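Local coordinates for protein adhesin LabA (Helicobacter pylori, PDB 6GMM) that probably binds LacdiNAc-type glycans of the gastric mucosa as a lectin-like bacterial adhesin, helping Helicobacter pylori attach to its host, at residues 79-84 / 123-128; 74-79 / 207-212; 94-99 / 130-135. All blocks are in the same frame, centred on the assembly; numbering follows the deposited sequence.

Contact 1. Residues 79-84 / 123-128; sequences AISPCG and YSILST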
ATOM      1  N   ALA A  79      26.568 -15.655   1.919  1.00 23.26           N
ATOM      2  CA  ALA A  79      27.699 -15.221   1.108  1.00 23.36           C
ATOM      3  C   ALA A  79      28.289 -13.882   1.566  1.00 24.62           C
ATOM      4  O   ALA A  79      29.142 -13.312   0.883  1.00 23.76           O
ATOM      5  CB  ALA A  79      27.310 -15.182  -0.359  1.00 24.32           C
ATOM      6  N   ILE A  80      27.858 -13.385   2.729  1.00 22.84           N
ATOM      7  CA  ILE A  80      28.417 -12.134   3.243  1.00 24.64           C
ATOM      8  C   ILE A  80      29.738 -12.449   3.906  1.00 33.75           C
ATOM      9  O   ILE A  80      29.784 -13.287   4.825  1.00 33.80           O
ATOM     10  CB  ILE A  80      27.469 -11.400   4.226  1.00 26.93           C
ATOM     11  CG1 ILE A  80      26.277 -10.793   3.499  1.00 27.33           C
ATOM     12  CG2 ILE A  80      28.244 -10.335   5.047  1.00 28.33           C
ATOM     13  CD1 ILE A  80      25.148 -10.455   4.413  1.00 37.84           C
ATOM     14  N   SER A  81      30.812 -11.754   3.445  1.00 33.73           N
ATOM     15  CA  SER A  81      32.191 -11.839   3.925  1.00 34.01           C
ATOM     16  C   SER A  81      32.187 -12.086   5.444  1.00 37.23           C
ATOM     17  O   SER A  81      31.594 -11.283   6.179  1.00 36.73           O
ATOM     18  CB  SER A  81      32.943 -10.561   3.575  1.00 38.03           C
ATOM     19  OG  SER A  81      34.310 -10.882   3.412  1.00 48.06           O
ATOM     20  N   PRO A  82      32.707 -13.259   5.897  1.00 31.94           N
ATOM     21  CA  PRO A  82      32.603 -13.642   7.314  1.00 30.51           C
ATOM     22  C   PRO A  82      32.712 -12.508   8.317  1.00 33.06           C
ATOM     23  O   PRO A  82      33.698 -11.783   8.379  1.00 34.30           O
ATOM     24  CB  PRO A  82      33.700 -14.692   7.492  1.00 32.75           C
ATOM     25  CG  PRO A  82      34.316 -14.874   6.107  1.00 38.78           C
ATOM     26  CD  PRO A  82      33.345 -14.335   5.128  1.00 34.12           C
ATOM     27  N   CYS A  83      31.661 -12.370   9.104  1.00 28.60           N
ATOM     28  CA  CYS A  83      31.533 -11.312  10.102  1.00 28.00           C
ATOM     29  C   CYS A  83      32.522 -11.455  11.243  1.00 26.76           C
ATOM     30  O   CYS A  83      32.959 -12.572  11.542  1.00 24.38           O
ATOM     31  CB  CYS A  83      30.096 -11.231  10.611  1.00 28.12           C
ATOM     32  SG  CYS A  83      29.499 -12.768  11.366  1.00 32.27           S
ATOM     33  N   GLY A  84      32.823 -10.320  11.874  1.00 23.34           N
ATOM     34  CA  GLY A  84      33.691 -10.221  13.035  1.00 23.76           C
ATOM     35  C   GLY A  84      34.055  -8.793  13.415  1.00 27.13           C
ATOM     36  O   GLY A  84      33.647  -7.858  12.717  1.00 25.87           O
ATOM     37  N   TYR A 123      32.557  -3.038   1.436  1.00 30.56           N
ATOM     38  CA  TYR A 123      33.495  -3.753   0.552  1.00 31.18           C
ATOM     39  C   TYR A 123      34.479  -4.602   1.369  1.00 34.40           C
ATOM     40  O   TYR A 123      35.475  -5.121   0.843  1.00 35.35           O
ATOM     41  CB  TYR A 123      34.181  -2.802  -0.467  1.00 33.52           C
ATOM     42  CG  TYR A 123      33.207  -2.195  -1.460  1.00 36.72           C
ATOM     43  CD1 TYR A 123      32.285  -1.227  -1.064  1.00 37.92           C
ATOM     44  CD2 TYR A 123      33.230  -2.559  -2.806  1.00 38.05           C
ATOM     45  CE1 TYR A 123      31.391  -0.664  -1.970  1.00 37.99           C
ATOM     46  CE2 TYR A 123      32.334  -2.006  -3.720  1.00 37.72           C
ATOM     47  CZ  TYR A 123      31.429  -1.045  -3.302  1.00 45.38           C
ATOM     48  OH  TYR A 123      30.535  -0.496  -4.199  1.00 44.58           O
ATOM     49  N   SER A 124      34.149  -4.788   2.661  1.00 28.40           N
ATOM     50  CA  SER A 124      34.930  -5.609   3.582  1.00 28.08           C
ATOM     51  C   SER A 124      33.951  -6.476   4.387  1.00 28.72           C
ATOM     52  O   SER A 124      32.829  -6.658   3.937  1.00 27.53           O
ATOM     53  CB  SER A 124      35.784  -4.727   4.485  1.00 29.83           C
ATOM     54  OG  SER A 124      36.629  -5.566   5.238  1.00 28.13           O
ATOM     55  N   ILE A 125      34.352  -7.006   5.537  1.00 25.94           N
ATOM     56  CA  ILE A 125      33.487  -7.859   6.335  1.00 24.92           C
ATOM     57  C   ILE A 125      32.395  -7.076   7.068  1.00 25.59           C
ATOM     58  O   ILE A 125      32.501  -5.860   7.285  1.00 24.40           O
ATOM     59  CB  ILE A 125      34.303  -8.760   7.302  1.00 28.17           C
ATOM     60  CG1 ILE A 125      34.975  -7.946   8.453  1.00 28.58           C
ATOM     61  CG2 ILE A 125      35.324  -9.628   6.531  1.00 31.21           C
ATOM     62  CD1 ILE A 125      35.309  -8.777   9.750  1.00 29.75           C
ATOM     63  N   LEU A 126      31.356  -7.804   7.481  1.00 23.16           N
ATOM     64  CA  LEU A 126      30.276  -7.211   8.238  1.00 22.79           C
ATOM     65  C   LEU A 126      30.661  -7.184   9.704  1.00 24.48           C
ATOM     66  O   LEU A 126      30.960  -8.207  10.259  1.00 23.50           O
ATOM     67  CB  LEU A 126      28.963  -7.996   8.019  1.00 22.18           C
ATOM     68  CG  LEU A 126      27.686  -7.335   8.520  1.00 25.21           C
ATOM     69  CD1 LEU A 126      27.379  -6.089   7.720  1.00 26.44           C
ATOM     70  CD2 LEU A 126      26.501  -8.299   8.436  1.00 24.80           C
ATOM     71  N   SER A 127      30.630  -6.019  10.334  1.00 23.50           N
ATOM     72  CA  SER A 127      30.860  -5.815  11.767  1.00 23.48           C
ATOM     73  C   SER A 127      29.983  -6.773  12.617  1.00 23.57           C
ATOM     74  O   SER A 127      28.883  -7.127  12.200  1.00 21.85           O
ATOM     75  CB  SER A 127      30.442  -4.389  12.106  1.00 29.80           C
ATOM     76  OG  SER A 127      30.680  -4.111  13.471  1.00 47.37           O
ATOM     77  N   THR A 128      30.432  -7.118  13.823  1.00 22.54           N
ATOM     78  CA  THR A 128      29.670  -7.962  14.752  1.00 22.04           C
ATOM     79  C   THR A 128      28.425  -7.192  15.193  1.00 23.67           C
ATOM     80  O   THR A 128      27.335  -7.758  15.106  1.00 21.55           O
ATOM     81  CB  THR A 128      30.531  -8.403  15.934  1.00 26.85           C
ATOM     82  OG1 THR A 128      31.618  -9.200  15.447  1.00 27.24           O
ATOM     83  CG2 THR A 128      29.740  -9.199  16.972  1.00 26.32           C
TER
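Ile125 packs against the backbone from Ser81 to Gly84, and its branches divide the work. CB sits 3.3 Å from Pro82 O. CG2 reaches back toward Ser81 and meets Ser81 OG at 3.5 Å. CD1 goes the other way and rests 3.5 Å from Gly84 O. The first torsion explains this split: CG1 stands between the backbone N and the carbonyl carbon (chi1 70°), while CG2 is anti to the carbonyl carbon. Ser81 OG is anti to its own backbone N (chi1 -151°), and this brings the hydroxyl beside the methyl CG2 of Ile125.

Leu126 comes next. Its CB packs against Ile80 CG2 at 3.8 Å, and the two side chains cross obliquely. Its carbonyl is the polar centre of the contact. Gly84 N donates a hydrogen bond to Leu126 O, 3.2 Å long with an angle of 155° at the hydrogen. Cys83 CA also makes a CA-H...O contact with Leu126 O at 3.2 Å. Cys83 SG continues into the disulfide with Cys113. Thr128 OG1 packs 3.2 Å from Gly84 C; its hydrogen bond goes to Gly94 O. Ser127 is the N-cap residue of helix 128-145, and its CA makes a CA-H...O contact with Gly84 O at 3.6 Å.

Neither segment is a regular strand. The contact joins the loop after helix 57-76 to the loop that leads into helix 128-145. Its chemistry is mostly apolar side chains laid against peptide groups, with one backbone hydrogen bond fixing the alignment at Gly84. Cys83 is also tied by its disulfide to Cys113 of strand 111-113, so the same loop is anchored covalently to the small sheet and by a backbone bond to the segment before the helix.

Contact 2. Residues 74-79 / 207-212; sequences QVMSYA and PWINNG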
ATOM      1  N   GLN A  74      17.724 -14.041   4.241  1.00 18.99           N
ATOM      2  CA  GLN A  74      17.909 -15.494   4.183  1.00 19.49           C
ATOM      3  C   GLN A  74      18.639 -15.960   2.934  1.00 24.26           C
ATOM      4  O   GLN A  74      19.420 -16.899   3.016  1.00 26.05           O
ATOM      5  CB  GLN A  74      16.588 -16.256   4.271  1.00 19.85           C
ATOM      6  CG  GLN A  74      15.987 -16.283   5.665  1.00 20.09           C
ATOM      7  CD  GLN A  74      14.522 -16.662   5.658  1.00 28.50           C
ATOM      8  OE1 GLN A  74      13.874 -16.772   4.620  1.00 19.34           O
ATOM      9  NE2 GLN A  74      13.964 -16.906   6.824  1.00 19.55           N
ATOM     10  N   VAL A  75      18.358 -15.370   1.790  1.00 21.06           N
ATOM     11  CA  VAL A  75      18.954 -15.842   0.546  1.00 22.66           C
ATOM     12  C   VAL A  75      20.408 -15.356   0.326  1.00 28.65           C
ATOM     13  O   VAL A  75      21.124 -16.007  -0.444  1.00 28.77           O
ATOM     14  CB  VAL A  75      18.037 -15.561  -0.683  1.00 25.91           C
ATOM     15  CG1 VAL A  75      18.291 -14.183  -1.282  1.00 24.86           C
ATOM     16  CG2 VAL A  75      18.185 -16.660  -1.732  1.00 27.09           C
ATOM     17  N   MET A  76      20.869 -14.251   0.980  1.00 25.72           N
ATOM     18  CA  MET A  76      22.261 -13.882   0.672  1.00 25.82           C
ATOM     19  C   MET A  76      23.234 -13.718   1.906  1.00 26.70           C
ATOM     20  O   MET A  76      24.422 -13.485   1.683  1.00 23.81           O
ATOM     21  CB  MET A  76      22.325 -12.650  -0.246  1.00 28.61           C
ATOM     22  CG  MET A  76      21.452 -11.505   0.184  1.00 32.37           C
ATOM     23  SD  MET A  76      22.118 -10.681   1.640  1.00 36.36           S
ATOM     24  CE  MET A  76      23.446  -9.670   0.853  1.00 33.20           C
ATOM     25  N   SER A  77      22.754 -13.855   3.158  1.00 23.59           N
ATOM     26  CA  SER A  77      23.571 -13.717   4.374  1.00 23.50           C
ATOM     27  C   SER A  77      24.765 -14.697   4.401  1.00 31.29           C
ATOM     28  O   SER A  77      25.881 -14.329   4.814  1.00 32.05           O
ATOM     29  CB  SER A  77      22.711 -13.889   5.618  1.00 27.21           C
ATOM     30  OG  SER A  77      22.108 -15.177   5.646  1.00 36.40           O
ATOM     31  N   TYR A  78      24.546 -15.923   3.876  1.00 26.58           N
ATOM     32  CA  TYR A  78      25.588 -16.922   3.784  1.00 24.65           C
ATOM     33  C   TYR A  78      26.775 -16.450   2.952  1.00 27.72           C
ATOM     34  O   TYR A  78      27.894 -16.834   3.255  1.00 30.15           O
ATOM     35  CB  TYR A  78      25.026 -18.261   3.270  1.00 25.88           C
ATOM     36  CG  TYR A  78      24.970 -18.417   1.770  1.00 28.64           C
ATOM     37  CD1 TYR A  78      23.902 -17.915   1.039  1.00 30.89           C
ATOM     38  CD2 TYR A  78      25.956 -19.121   1.086  1.00 31.61           C
ATOM     39  CE1 TYR A  78      23.835 -18.073  -0.346  1.00 33.29           C
ATOM     40  CE2 TYR A  78      25.902 -19.286  -0.297  1.00 33.98           C
ATOM     41  CZ  TYR A  78      24.848 -18.744  -1.013  1.00 39.83           C
ATOM     42  OH  TYR A  78      24.795 -18.906  -2.379  1.00 41.82           O
ATOM     43  N   ALA A  79      26.568 -15.655   1.919  1.00 23.26           N
ATOM     44  CA  ALA A  79      27.699 -15.221   1.108  1.00 23.36           C
ATOM     45  C   ALA A  79      28.289 -13.882   1.566  1.00 24.62           C
ATOM     46  O   ALA A  79      29.142 -13.312   0.883  1.00 23.76           O
ATOM     47  CB  ALA A  79      27.310 -15.182  -0.359  1.00 24.32           C
ATOM     48  N   PRO A 207      28.530  -4.786   3.148  1.00 23.70           N
ATOM     49  CA  PRO A 207      29.711  -5.668   3.217  1.00 24.38           C
ATOM     50  C   PRO A 207      30.040  -6.288   1.858  1.00 30.54           C
ATOM     51  O   PRO A 207      29.233  -6.173   0.936  1.00 32.11           O
ATOM     52  CB  PRO A 207      29.268  -6.733   4.226  1.00 24.35           C
ATOM     53  CG  PRO A 207      27.779  -6.788   4.043  1.00 26.74           C
ATOM     54  CD  PRO A 207      27.408  -5.351   3.924  1.00 23.43           C
ATOM     55  N   TRP A 208      31.201  -6.928   1.730  1.00 28.14           N
ATOM     56  CA  TRP A 208      31.611  -7.579   0.491  1.00 29.72           C
ATOM     57  C   TRP A 208      30.904  -8.919   0.379  1.00 33.28           C
ATOM     58  O   TRP A 208      30.465  -9.459   1.383  1.00 31.12           O
ATOM     59  CB  TRP A 208      33.133  -7.760   0.483  1.00 30.20           C
ATOM     60  CG  TRP A 208      33.737  -8.361  -0.753  1.00 32.56           C
ATOM     61  CD1 TRP A 208      34.319  -9.591  -0.858  1.00 36.11           C
ATOM     62  CD2 TRP A 208      33.956  -7.704  -2.009  1.00 33.63           C
ATOM     63  NE1 TRP A 208      34.892  -9.743  -2.102  1.00 37.26           N
ATOM     64  CE2 TRP A 208      34.680  -8.602  -2.832  1.00 39.29           C
ATOM     65  CE3 TRP A 208      33.615  -6.443  -2.523  1.00 35.41           C
ATOM     66  CZ2 TRP A 208      35.027  -8.291  -4.160  1.00 39.70           C
ATOM     67  CZ3 TRP A 208      33.991  -6.123  -3.826  1.00 38.56           C
ATOM     68  CH2 TRP A 208      34.677  -7.046  -4.633  1.00 40.15           C
ATOM     69  N   ILE A 209      30.731  -9.416  -0.841  1.00 32.19           N
ATOM     70  CA  ILE A 209      30.125 -10.725  -1.091  1.00 31.28           C
ATOM     71  C   ILE A 209      31.284 -11.605  -1.530  1.00 32.92           C
ATOM     72  O   ILE A 209      32.084 -11.152  -2.358  1.00 32.72           O
ATOM     73  CB  ILE A 209      28.970 -10.652  -2.152  1.00 34.37           C
ATOM     74  CG1 ILE A 209      27.758  -9.752  -1.681  1.00 33.58           C
ATOM     75  CG2 ILE A 209      28.487 -12.049  -2.575  1.00 35.26           C
ATOM     76  CD1 ILE A 209      27.017 -10.189  -0.358  1.00 39.39           C
ATOM     77  N   ASN A 210      31.391 -12.836  -0.979  1.00 29.43           N
ATOM     78  CA  ASN A 210      32.478 -13.790  -1.281  1.00 30.42           C
ATOM     79  C   ASN A 210      32.666 -13.933  -2.792  1.00 35.41           C
ATOM     80  O   ASN A 210      31.685 -14.146  -3.519  1.00 31.24           O
ATOM     81  CB  ASN A 210      32.256 -15.182  -0.608  1.00 29.29           C
ATOM     82  CG  ASN A 210      32.150 -15.181   0.913  1.00 42.82           C
ATOM     83  OD1 ASN A 210      31.506 -16.064   1.527  1.00 31.07           O
ATOM     84  ND2 ASN A 210      32.782 -14.205   1.564  1.00 31.27           N
ATOM     85  N   ASN A 211      33.918 -13.728  -3.268  1.00 36.52           N
ATOM     86  CA  ASN A 211      34.274 -13.779  -4.700  1.00 39.16           C
ATOM     87  C   ASN A 211      33.519 -12.717  -5.545  1.00 42.80           C
ATOM     88  O   ASN A 211      33.305 -12.905  -6.748  1.00 44.37           O
ATOM     89  CB  ASN A 211      34.103 -15.203  -5.276  1.00 42.78           C
ATOM     90  CG  ASN A 211      34.815 -16.258  -4.470  1.00 67.85           C
ATOM     91  OD1 ASN A 211      36.043 -16.263  -4.355  1.00 65.06           O
ATOM     92  ND2 ASN A 211      34.056 -17.166  -3.874  1.00 59.80           N
ATOM     93  N   GLY A 212      33.145 -11.607  -4.900  1.00 36.88           N
ATOM     94  CA  GLY A 212      32.436 -10.500  -5.533  1.00 36.86           C
ATOM     95  C   GLY A 212      31.118 -10.928  -6.136  1.00 40.69           C
ATOM     96  O   GLY A 212      30.706 -10.397  -7.172  1.00 41.11           O
TER
HETATM   97  O   HOH W   1      29.773 -18.877   2.330  1.00 51.96           O
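Ile209 meets both Met76 and Ala79, and its side chain can be followed outward. CB lies 4.0 Å from Ala79 O. CG2, anti to the backbone N, passes that oxygen and packs on Ala79 CB at 4.0 Å. The other branch bends at CG1 (chi2 -60°), so that CD1 turns toward the helix end. There CD1 meets Met76 CE at 3.8 Å. The two side chains cross at about a right angle. Met76 is itself folded, with bends at chi2 and chi3, and only its terminal methyl makes the touch.

The backbone supplies the polar link. Asn210 N donates to Ala79 O over 3.0 Å, and the bond is nearly straight, 168° at the hydrogen. Ile209 CA adds a CA-H...O contact to Ala79 O at 3.4 Å. The same oxygen therefore receives two neighbouring groups of the loop. A water lies 2.9 Å from Tyr78 O, close enough to donate to it, though it has more acceptors around it than protons; its link to Asn210 OD1 is weak at best. The ring of Tyr78 has Ala79 CB over the centre of one face and meets His327 edge-to-face.

The contact joins the C-terminal end of helix 57-76, and the turn after it, to the loop between helices 188-205 and 234-237. Met76 touches Ala234, and Val75, one residue before it, packs on Phe318 and Leu323 of helix 316-323. Ile209 also reaches Ala234 and Ile237. Ile209 thus touches both the end of helix 57-76 and the short helix 234-237 that follows its own loop.

Contact 3. Residues 94-99 / 130-135; sequences GVQTFH and NYAKIN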
ATOM      1  N   GLY A  94      32.661  -6.639  19.171  1.00 25.25           N
ATOM      2  CA  GLY A  94      33.549  -7.694  19.667  1.00 25.50           C
ATOM      3  C   GLY A  94      33.297  -9.027  18.991  1.00 26.77           C
ATOM      4  O   GLY A  94      32.996  -9.075  17.797  1.00 24.77           O
ATOM      5  N   VAL A  95      33.404 -10.107  19.743  1.00 24.80           N
ATOM      6  CA  VAL A  95      33.185 -11.462  19.223  1.00 24.09           C
ATOM      7  C   VAL A  95      31.888 -11.978  19.837  1.00 26.29           C
ATOM      8  O   VAL A  95      31.793 -12.066  21.072  1.00 26.43           O
ATOM      9  CB  VAL A  95      34.387 -12.425  19.498  1.00 26.34           C
ATOM     10  CG1 VAL A  95      34.094 -13.834  18.985  1.00 25.37           C
ATOM     11  CG2 VAL A  95      35.675 -11.901  18.869  1.00 26.55           C
ATOM     12  N   GLN A  96      30.901 -12.332  18.982  1.00 22.62           N
ATOM     13  CA  GLN A  96      29.598 -12.856  19.411  1.00 22.16           C
ATOM     14  C   GLN A  96      29.119 -14.047  18.558  1.00 23.52           C
ATOM     15  O   GLN A  96      29.556 -14.204  17.412  1.00 21.54           O
ATOM     16  CB  GLN A  96      28.550 -11.757  19.368  1.00 22.26           C
ATOM     17  CG  GLN A  96      28.788 -10.546  20.260  1.00 28.78           C
ATOM     18  CD  GLN A  96      27.692  -9.541  20.082  1.00 44.86           C
ATOM     19  OE1 GLN A  96      26.512  -9.893  20.013  1.00 32.23           O
ATOM     20  NE2 GLN A  96      28.054  -8.264  20.000  1.00 41.83           N
ATOM     21  N   THR A  97      28.224 -14.881  19.137  1.00 21.52           N
ATOM     22  CA  THR A  97      27.620 -16.079  18.524  1.00 21.27           C
ATOM     23  C   THR A  97      26.083 -15.910  18.470  1.00 26.81           C
ATOM     24  O   THR A  97      25.452 -15.518  19.472  1.00 27.59           O
ATOM     25  CB  THR A  97      28.069 -17.372  19.275  1.00 29.41           C
ATOM     26  OG1 THR A  97      29.494 -17.496  19.215  1.00 21.95           O
ATOM     27  CG2 THR A  97      27.432 -18.651  18.707  1.00 26.61           C
ATOM     28  N   PHE A  98      25.493 -16.209  17.281  1.00 21.29           N
ATOM     29  CA  PHE A  98      24.081 -16.053  17.009  1.00 20.53           C
ATOM     30  C   PHE A  98      23.460 -17.375  16.555  1.00 25.67           C
ATOM     31  O   PHE A  98      23.930 -18.011  15.608  1.00 25.60           O
ATOM     32  CB  PHE A  98      23.879 -14.929  15.981  1.00 20.55           C
ATOM     33  CG  PHE A  98      24.618 -13.641  16.323  1.00 20.56           C
ATOM     34  CD1 PHE A  98      25.931 -13.434  15.895  1.00 21.63           C
ATOM     35  CD2 PHE A  98      24.003 -12.646  17.071  1.00 21.02           C
ATOM     36  CE1 PHE A  98      26.612 -12.248  16.216  1.00 21.79           C
ATOM     37  CE2 PHE A  98      24.675 -11.456  17.368  1.00 23.09           C
ATOM     38  CZ  PHE A  98      25.986 -11.274  16.959  1.00 21.18           C
ATOM     39  N   HIS A  99      22.428 -17.809  17.279  1.00 22.56           N
ATOM     40  CA  HIS A  99      21.697 -19.035  16.986  1.00 21.84           C
ATOM     41  C   HIS A  99      20.485 -18.730  16.120  1.00 27.06           C
ATOM     42  O   HIS A  99      20.027 -17.579  16.065  1.00 26.42           O
ATOM     43  CB  HIS A  99      21.235 -19.662  18.288  1.00 22.76           C
ATOM     44  CG  HIS A  99      22.358 -20.278  19.041  1.00 26.62           C
ATOM     45  ND1 HIS A  99      23.151 -19.529  19.894  1.00 27.99           N
ATOM     46  CD2 HIS A  99      22.860 -21.528  18.956  1.00 29.45           C
ATOM     47  CE1 HIS A  99      24.080 -20.356  20.331  1.00 28.55           C
ATOM     48  NE2 HIS A  99      23.949 -21.570  19.789  1.00 29.43           N
ATOM     49  N   ASN A 130      26.692  -4.833  13.577  1.00 24.49           N
ATOM     50  CA  ASN A 130      25.697  -4.818  12.493  1.00 22.49           C
ATOM     51  C   ASN A 130      25.078  -6.208  12.302  1.00 23.65           C
ATOM     52  O   ASN A 130      23.953  -6.307  11.900  1.00 23.04           O
ATOM     53  CB  ASN A 130      26.301  -4.325  11.202  1.00 21.17           C
ATOM     54  CG  ASN A 130      26.559  -2.839  11.208  1.00 34.65           C
ATOM     55  OD1 ASN A 130      25.906  -2.060  11.904  1.00 22.10           O
ATOM     56  ND2 ASN A 130      27.506  -2.408  10.405  1.00 22.50           N
ATOM     57  N   TYR A 131      25.800  -7.278  12.584  1.00 22.58           N
ATOM     58  CA  TYR A 131      25.194  -8.598  12.453  1.00 20.74           C
ATOM     59  C   TYR A 131      24.144  -8.721  13.552  1.00 22.28           C
ATOM     60  O   TYR A 131      23.005  -9.074  13.246  1.00 20.45           O
ATOM     61  CB  TYR A 131      26.222  -9.752  12.485  1.00 19.99           C
ATOM     62  CG  TYR A 131      25.585 -11.058  12.059  1.00 19.64           C
ATOM     63  CD1 TYR A 131      24.735 -11.754  12.916  1.00 19.41           C
ATOM     64  CD2 TYR A 131      25.745 -11.544  10.766  1.00 19.65           C
ATOM     65  CE1 TYR A 131      24.085 -12.914  12.504  1.00 19.35           C
ATOM     66  CE2 TYR A 131      25.107 -12.706  10.345  1.00 19.47           C
ATOM     67  CZ  TYR A 131      24.263 -13.379  11.214  1.00 23.56           C
ATOM     68  OH  TYR A 131      23.580 -14.497  10.804  1.00 23.01           O
ATOM     69  N   ALA A 132      24.492  -8.310  14.787  1.00 20.04           N
ATOM     70  CA  ALA A 132      23.605  -8.350  15.946  1.00 20.64           C
ATOM     71  C   ALA A 132      22.313  -7.579  15.671  1.00 25.40           C
ATOM     72  O   ALA A 132      21.227  -8.091  15.961  1.00 26.05           O
ATOM     73  CB  ALA A 132      24.324  -7.800  17.187  1.00 21.81           C
ATOM     74  N   LYS A 133      22.442  -6.366  15.056  1.00 21.69           N
ATOM     75  CA  LYS A 133      21.358  -5.442  14.677  1.00 19.99           C
ATOM     76  C   LYS A 133      20.384  -6.108  13.692  1.00 21.21           C
ATOM     77  O   LYS A 133      19.174  -6.164  13.963  1.00 20.24           O
ATOM     78  CB  LYS A 133      21.960  -4.175  14.034  1.00 21.15           C
ATOM     79  CG  LYS A 133      21.098  -2.936  14.143  1.00 43.04           C
ATOM     80  CD  LYS A 133      21.767  -1.698  13.524  1.00 56.18           C
ATOM     81  CE  LYS A 133      22.591  -0.902  14.512  1.00 72.34           C
ATOM     82  NZ  LYS A 133      23.427   0.130  13.837  1.00 85.18           N
ATOM     83  N   ILE A 134      20.911  -6.584  12.552  1.00 18.70           N
ATOM     84  CA  ILE A 134      20.141  -7.273  11.508  1.00 18.25           C
ATOM     85  C   ILE A 134      19.510  -8.556  12.114  1.00 20.16           C
ATOM     86  O   ILE A 134      18.314  -8.775  11.955  1.00 18.05           O
ATOM     87  CB  ILE A 134      21.026  -7.611  10.283  1.00 18.85           C
ATOM     88  CG1 ILE A 134      21.599  -6.345   9.624  1.00 18.65           C
ATOM     89  CG2 ILE A 134      20.265  -8.506   9.294  1.00 18.07           C
ATOM     90  CD1 ILE A 134      22.599  -6.557   8.463  1.00 19.99           C
ATOM     91  N   ASN A 135      20.303  -9.366  12.820  1.00 18.33           N
ATOM     92  CA  ASN A 135      19.806 -10.601  13.454  1.00 18.42           C
ATOM     93  C   ASN A 135      18.618 -10.377  14.394  1.00 21.91           C
ATOM     94  O   ASN A 135      17.688 -11.191  14.375  1.00 19.89           O
ATOM     95  CB  ASN A 135      20.893 -11.362  14.209  1.00 18.67           C
ATOM     96  CG  ASN A 135      20.385 -12.679  14.762  1.00 30.86           C
ATOM     97  OD1 ASN A 135      20.000 -13.586  13.992  1.00 18.67           O
ATOM     98  ND2 ASN A 135      20.242 -12.747  16.110  1.00 19.06           N
TER
HETATM   99  O   HOH W   2      19.555 -15.271  17.408  1.00 10.98           O
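Strand 96-98 runs beside helix 130-135 with their directions 25° apart and their axes 9.9 Å apart at closest approach, a gap bridged by side chains rather than by direct backbone hydrogen bonds. Phe98 is the main side chain in it, and it leaves the strand toward the helix.

Three residues of the helix receive the ring. Tyr131 CD1 lies over one face of Phe98, offset toward the rim, 3.6 Å from Phe98 CD1. The two ring planes meet at 41° and the centroids are 5.0 Å apart, so the pair is oblique. The side chains slide past each other in opposite directions. Phe98 CE2 reaches Ala132 CB at 3.7 Å. Asn135 ND2 stands 3.9 Å from Phe98 CD2, and the two side chains run at a slant to each other. Asn135 CG is anti to the backbone N (chi1 -176°), which carries the amide toward the strand.

Asn135 uses both ends of its amide. ND2 donates to a water at 2.9 Å, and this water donates to His99 O at 2.7 Å. OD1 takes a hydrogen bond from Gln139 NE2 along the helix. Gln96 makes a looser touch, its OE1 being 4.1 Å from Ala132 CB; its NE2 is bonded to Gly93 O.

Phe98 and Tyr131 both also touch Ile111 and Cys113 of the partner strand 111-113, so the two-stranded sheet rests on helix 128-145 through a shared apolar layer. The chemistry implies that aromatic and methyl contacts hold the middle of the interface. At the His99 end, polar linkage is indirect, through one water that accepts from Asn135 ND2 and donates to His99 O.

The three contacts lie at one end of the chain, centred 30 to 34 Å from its middle. Contacts 1 and 2 have centres about 9 Å apart and share Ala79. Trp208 joins them further: Ser124 O lies 2.8 Å from Trp208 N, and Ser81 N lies 3.1 Å from Trp208 O, both probable hydrogen bonds. Contact 1 meets contact 3 with centres about 11 Å apart. There Thr128 OG1 is 2.7 Å from Gly94 O, again a probable hydrogen bond, and Cys83 SG packs near Tyr131. Contacts 2 and 3 do not touch; their nearest atoms are about 5 Å apart. Contact 1 therefore connects the other two.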